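Local coordinates for protein alcohol dehydrogenase IV (Corynebacterium glutamicum, PDB 3IV7) that probably reduces maleylacetate with a nicotinamide cofactor as an iron-containing alcohol dehydrogenase-type oxidoreductase, at residues L13-M18 with E150-D155. Sequence-based numbering, arbitrary orientation.
Sequences LPQKVM and ETVIYD
K16 and M18 each bond to segment 150-155 through both backbone N and O, and these four hydrogen bonds knit two parallel strands together. K16 N donates to E150 O (3.1 Å), and K16 O takes V152 N at 2.8 Å. Two residues on, M18 N reaches V152 O and M18 O accepts Y154 N, both at 2.8 Å and nearly straight. The pattern alternates as parallel pairing requires, with the strand directions only 15° apart. Between the N-H bonds, the CA atoms of T151, V17 and I153 make CA-H...O contacts to K16 O, V152 O and M18 O.

Side chains pack on both faces of this pair. On the face of V17 and V152, V17 CG1 comes to the edge of the Y154 ring near its plane, 3.6 Å from CD2; with CG1 turned anti to the backbone N (chi1 -175°), V17 presents that methyl to the ring edge, and Y154 is further fixed by a hydrogen bond from its OH to E126. V152 CG1 lies over one ring face, toward the rim, while V152 CG2 sits 3.3 Å from Q15 NE2, a close approach. That amide is held elsewhere, NE2 by the carbonyls of P149 and E126 and OE1 by Y227 OH.

On the other face, the selenium of selenomethionine M18 rests 4.0 Å from T151 CG2 and 4.2 Å from I153 CG1, its side chain packed against F27 and Q30 of helix 24-35. T151 OG1 bonds to E31 and R35 of that helix, and R35 also forms a salt bridge with E150.

Strand 7-20 is the outermost in its chain, but Q15-M18 also pair antiparallel with a strand of the second subunit, and K16 NZ forms a salt bridge with D11 of that subunit. The arrangement is the edge of a six-stranded parallel sheet, strand 151-154 lying between 7-20 and 115-119, in the Rossmann-like N-terminal domain of iron-containing alcohol dehydrogenases, here continued across the dimer.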
loop_
_atom_site.group_PDB
_atom_site.type_symbol
_atom_site.label_atom_id
_atom_site.label_comp_id
_atom_site.label_asym_id
_atom_site.label_seq_id
_atom_site.Cartn_x
_atom_site.Cartn_y
_atom_site.Cartn_z
ATOM N N LEU A 13 6.640 -2.849 0.414
ATOM C CA LEU A 13 7.863 -2.740 -0.366
ATOM C C LEU A 13 8.018 -1.354 -0.953
ATOM O O LEU A 13 7.039 -0.771 -1.406
ATOM C CB LEU A 13 7.848 -3.760 -1.506
ATOM C CG LEU A 13 7.726 -5.219 -1.082
ATOM C CD1 LEU A 13 7.805 -6.109 -2.292
ATOM C CD2 LEU A 13 8.792 -5.615 -0.011
ATOM N N PRO A 14 9.269 -0.851 -1.012
ATOM C CA PRO A 14 9.479 0.514 -1.531
ATOM C C PRO A 14 9.347 0.572 -3.051
ATOM O O PRO A 14 9.914 -0.244 -3.748
ATOM C CB PRO A 14 10.905 0.848 -1.098
ATOM C CG PRO A 14 11.602 -0.524 -0.958
ATOM C CD PRO A 14 10.527 -1.503 -0.571
ATOM N N GLN A 15 8.552 1.499 -3.543
ATOM C CA GLN A 15 8.403 1.673 -4.964
ATOM C C GLN A 15 7.779 3.005 -5.321
ATOM O O GLN A 15 6.923 3.515 -4.613
ATOM C CB GLN A 15 7.550 0.543 -5.553
ATOM C CG GLN A 15 7.834 0.283 -7.023
ATOM C CD GLN A 15 7.227 -1.025 -7.508
ATOM O OE1 GLN A 15 6.068 -1.334 -7.210
ATOM N NE2 GLN A 15 8.006 -1.799 -8.267
ATOM N N LYS A 16 8.246 3.576 -6.424
ATOM C CA LYS A 16 7.622 4.731 -7.023
ATOM C C LYS A 16 6.891 4.268 -8.278
ATOM O O LYS A 16 7.421 3.461 -9.064
ATOM C CB LYS A 16 8.652 5.791 -7.394
ATOM C CG LYS A 16 8.080 6.988 -8.157
ATOM C CD LYS A 16 9.207 7.981 -8.630
ATOM C CE LYS A 16 9.748 8.834 -7.491
ATOM N NZ LYS A 16 8.674 9.740 -6.892
ATOM N N VAL A 17 5.694 4.789 -8.470
ATOM C CA VAL A 17 4.892 4.503 -9.627
ATOM C C VAL A 17 4.504 5.791 -10.265
ATOM O O VAL A 17 3.964 6.697 -9.593
ATOM C CB VAL A 17 3.606 3.766 -9.213
ATOM C CG1 VAL A 17 2.792 3.346 -10.461
ATOM C CG2 VAL A 17 3.957 2.582 -8.369
HETATM N N MSE A 18 4.851 5.950 -11.532
HETATM C CA MSE A 18 4.471 7.144 -12.279
HETATM C C MSE A 18 3.503 6.692 -13.365
HETATM O O MSE A 18 3.785 5.739 -14.096
HETATM C CB MSE A 18 5.691 7.795 -12.884
HETATM C CG MSE A 18 6.779 8.108 -11.861
HETATM SE SE MSE A 18 8.517 8.497 -12.689
HETATM C CE MSE A 18 8.384 10.379 -12.783
ATOM N N GLU A 150 12.705 -0.278 -8.703
ATOM C CA GLU A 150 12.562 0.874 -7.833
ATOM C C GLU A 150 11.507 1.835 -8.336
ATOM O O GLU A 150 10.878 2.528 -7.555
ATOM C CB GLU A 150 13.868 1.599 -7.700
ATOM C CG GLU A 150 14.849 0.881 -6.891
ATOM C CD GLU A 150 16.099 1.687 -6.633
ATOM O OE1 GLU A 150 16.166 2.867 -7.048
ATOM O OE2 GLU A 150 17.019 1.121 -6.037
ATOM N N THR A 151 11.358 1.909 -9.641
ATOM C CA THR A 151 10.353 2.758 -10.239
ATOM C C THR A 151 9.601 2.033 -11.336
ATOM O O THR A 151 10.200 1.275 -12.144
ATOM C CB THR A 151 10.994 4.006 -10.829
ATOM O OG1 THR A 151 11.698 4.706 -9.796
ATOM C CG2 THR A 151 9.938 4.910 -11.474
ATOM N N VAL A 152 8.295 2.288 -11.405
ATOM C CA VAL A 152 7.482 1.760 -12.470
ATOM C C VAL A 152 6.822 2.902 -13.209
ATOM O O VAL A 152 6.189 3.761 -12.599
ATOM C CB VAL A 152 6.393 0.788 -11.934
ATOM C CG1 VAL A 152 5.582 0.182 -13.112
ATOM C CG2 VAL A 152 7.040 -0.305 -11.085
ATOM N N ILE A 153 7.001 2.925 -14.527
ATOM C CA ILE A 153 6.336 3.927 -15.401
ATOM C C ILE A 153 5.227 3.251 -16.205
ATOM O O ILE A 153 5.482 2.327 -16.982
ATOM C CB ILE A 153 7.335 4.605 -16.317
ATOM C CG1 ILE A 153 8.382 5.338 -15.460
ATOM C CG2 ILE A 153 6.597 5.581 -17.343
ATOM C CD1 ILE A 153 9.637 5.853 -16.265
ATOM N N TYR A 154 3.996 3.647 -15.918
ATOM C CA TYR A 154 2.814 3.125 -16.586
ATOM C C TYR A 154 2.259 4.129 -17.582
ATOM O O TYR A 154 1.737 5.195 -17.196
ATOM C CB TYR A 154 1.707 2.779 -15.568
ATOM C CG TYR A 154 1.918 1.514 -14.818
ATOM C CD1 TYR A 154 2.066 0.292 -15.490
ATOM C CD2 TYR A 154 1.874 1.493 -13.431
ATOM C CE1 TYR A 154 2.222 -0.852 -14.823
ATOM C CE2 TYR A 154 2.029 0.321 -12.745
ATOM C CZ TYR A 154 2.181 -0.853 -13.436
ATOM O OH TYR A 154 2.325 -2.025 -12.755
ATOM N N ASP A 155 2.341 3.770 -18.863
ATOM C CA ASP A 155 1.874 4.617 -19.965
ATOM C C ASP A 155 0.995 3.752 -20.861
ATOM O O ASP A 155 1.496 2.935 -21.668
ATOM C CB ASP A 155 3.083 5.178 -20.728
ATOM C CG ASP A 155 2.697 6.090 -21.885
ATOM O OD1 ASP A 155 1.510 6.116 -22.277
ATOM O OD2 ASP A 155 3.587 6.782 -22.406
#